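Local coordinates for decapping and exoribonuclease protein 1 (Kluyveromyces lactis, PDB 4GPS) that removes the NAD cap from the 5' end of certain RNAs and also acts as a metal-dependent 5'-3' exoribonuclease, at residues K175-S180 and E272-I277. Residues are numbered along the deposited sequence; the frame is centred on the assembly and turned at random.
Sequences KTTFVS and EIDLLI
F178 and L275 pack together on one face of two parallel strands, 176-180 and 273-277. The CD2 methyl of L275 lies 3.6 Å from F178 CB. I273 CG2 meets the edge of the F178 ring, 3.8 Å from F178 CD1. Helix 370-393 covers this tight side, and F381 packs edge-to-face with F178. Five backbone hydrogen bonds join segments 175-180 and 272-277, from T176 N to E272 O (2.7 Å) through S180 N to L276 O (3.0 Å). The open end is at E272 and K175; D274 beside them is buried, but two waters reach its carboxylate. K175 bends at chi3 (80°), which brings NZ within 2.7 Å of D274 OD1 in a salt bridge. NZ meets OD1 from above the carboxylate plane, 36° out of it. NZ also hydrogen-bonds S268 OG, which makes a weak bond to D274 OD1. One water links D274 OD2 to T177 OG1. An alanine at K175 would take away NZ and is likely to leave the D274 carboxylate without its charged mate, held more loosely by S268 and water. The pairing is consistent with the beta core of the PD-(D/E)XK-like nuclease fold, in which strand 273-285 runs on to the metal ligand D282.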
loop_
_atom_site.group_PDB
_atom_site.type_symbol
_atom_site.label_atom_id
_atom_site.label_comp_id
_atom_site.label_asym_id
_atom_site.label_seq_id
_atom_site.Cartn_x
_atom_site.Cartn_y
_atom_site.Cartn_z
ATOM N N LYS A 175 11.262 -16.587 12.784
ATOM C CA LYS A 175 10.502 -15.353 12.950
ATOM C C LYS A 175 9.015 -15.575 12.738
ATOM O O LYS A 175 8.600 -16.613 12.232
ATOM C CB LYS A 175 11.007 -14.300 11.956
ATOM C CG LYS A 175 12.475 -13.969 12.154
ATOM C CD LYS A 175 13.054 -13.133 11.039
ATOM C CE LYS A 175 12.696 -11.685 11.221
ATOM N NZ LYS A 175 13.374 -10.882 10.154
ATOM N N THR A 176 8.201 -14.622 13.165
ATOM C CA THR A 176 6.753 -14.710 12.919
ATOM C C THR A 176 6.560 -13.911 11.611
ATOM O O THR A 176 7.083 -12.798 11.469
ATOM C CB THR A 176 5.934 -14.018 14.033
ATOM O OG1 THR A 176 6.102 -14.723 15.271
ATOM C CG2 THR A 176 4.447 -13.994 13.677
ATOM N N THR A 177 5.862 -14.476 10.636
ATOM C CA THR A 177 5.634 -13.752 9.391
ATOM C C THR A 177 4.171 -13.337 9.330
ATOM O O THR A 177 3.314 -14.168 9.592
ATOM C CB THR A 177 5.918 -14.642 8.142
ATOM O OG1 THR A 177 7.275 -15.099 8.166
ATOM C CG2 THR A 177 5.712 -13.836 6.865
ATOM N N PHE A 178 3.872 -12.062 9.063
ATOM C CA PHE A 178 2.459 -11.666 8.881
ATOM C C PHE A 178 2.266 -11.762 7.375
ATOM O O PHE A 178 3.119 -11.276 6.609
ATOM C CB PHE A 178 2.161 -10.226 9.314
ATOM C CG PHE A 178 2.145 -10.023 10.800
ATOM C CD1 PHE A 178 3.343 -9.926 11.519
ATOM C CD2 PHE A 178 0.941 -9.892 11.479
ATOM C CE1 PHE A 178 3.348 -9.695 12.885
ATOM C CE2 PHE A 178 0.936 -9.660 12.845
ATOM C CZ PHE A 178 2.144 -9.559 13.556
ATOM N N VAL A 179 1.172 -12.403 6.966
ATOM C CA VAL A 179 0.817 -12.627 5.555
ATOM C C VAL A 179 -0.389 -11.746 5.224
ATOM O O VAL A 179 -1.426 -11.867 5.847
ATOM C CB VAL A 179 0.457 -14.113 5.360
ATOM C CG1 VAL A 179 0.177 -14.432 3.888
ATOM C CG2 VAL A 179 1.608 -14.967 5.906
ATOM N N SER A 180 -0.290 -10.882 4.224
ATOM C CA SER A 180 -1.410 -9.988 3.995
ATOM C C SER A 180 -1.434 -9.250 2.653
ATOM O O SER A 180 -0.410 -9.155 1.984
ATOM C CB SER A 180 -1.389 -8.964 5.150
ATOM O OG SER A 180 -2.311 -7.915 4.967
ATOM N N GLU A 272 12.302 -10.260 14.872
ATOM C CA GLU A 272 11.328 -11.303 15.196
ATOM C C GLU A 272 10.178 -11.393 14.181
ATOM O O GLU A 272 9.429 -12.378 14.155
ATOM C CB GLU A 272 10.725 -11.036 16.579
ATOM C CG GLU A 272 11.693 -11.097 17.749
ATOM C CD GLU A 272 11.088 -10.535 19.028
ATOM O OE1 GLU A 272 9.877 -10.732 19.274
ATOM O OE2 GLU A 272 11.828 -9.893 19.806
ATOM N N ILE A 273 10.080 -10.384 13.318
ATOM C CA ILE A 273 8.971 -10.280 12.385
ATOM C C ILE A 273 9.293 -10.051 10.894
ATOM O O ILE A 273 10.076 -9.176 10.573
ATOM C CB ILE A 273 8.067 -9.097 12.861
ATOM C CG1 ILE A 273 7.501 -9.402 14.242
ATOM C CG2 ILE A 273 6.976 -8.788 11.830
ATOM C CD1 ILE A 273 6.874 -8.146 14.905
ATOM N N ASP A 274 8.675 -10.835 10.001
ATOM C CA ASP A 274 8.824 -10.660 8.551
ATOM C C ASP A 274 7.418 -10.400 8.031
ATOM O O ASP A 274 6.447 -10.713 8.709
ATOM C CB ASP A 274 9.342 -11.920 7.814
ATOM C CG ASP A 274 10.827 -12.133 7.965
ATOM O OD1 ASP A 274 11.537 -11.159 8.264
ATOM O OD2 ASP A 274 11.281 -13.286 7.780
ATOM N N LEU A 275 7.324 -9.862 6.815
ATOM C CA LEU A 275 6.053 -9.610 6.170
ATOM C C LEU A 275 6.045 -10.249 4.775
ATOM O O LEU A 275 7.023 -10.131 4.036
ATOM C CB LEU A 275 5.821 -8.110 5.996
ATOM C CG LEU A 275 5.517 -7.189 7.162
ATOM C CD1 LEU A 275 4.768 -5.968 6.583
ATOM C CD2 LEU A 275 4.682 -7.895 8.223
ATOM N N LEU A 276 4.962 -10.938 4.416
ATOM C CA LEU A 276 4.840 -11.526 3.076
ATOM C C LEU A 276 3.576 -10.806 2.594
ATOM O O LEU A 276 2.487 -11.068 3.076
ATOM C CB LEU A 276 4.613 -13.031 3.145
ATOM C CG LEU A 276 4.417 -13.665 1.777
ATOM C CD1 LEU A 276 5.712 -13.669 0.993
ATOM C CD2 LEU A 276 3.954 -15.086 1.969
ATOM N N ILE A 277 3.754 -9.911 1.635
ATOM C CA ILE A 277 2.722 -9.045 1.132
ATOM C C ILE A 277 2.371 -9.237 -0.327
ATOM O O ILE A 277 3.258 -9.473 -1.172
ATOM C CB ILE A 277 3.199 -7.568 1.314
ATOM C CG1 ILE A 277 3.245 -7.219 2.784
ATOM C CG2 ILE A 277 2.324 -6.599 0.582
ATOM C CD1 ILE A 277 4.076 -5.955 3.044
HETATM O O HOH W 1 13.892 -13.138 7.708
HETATM O O HOH W 2 9.704 -14.964 6.851
#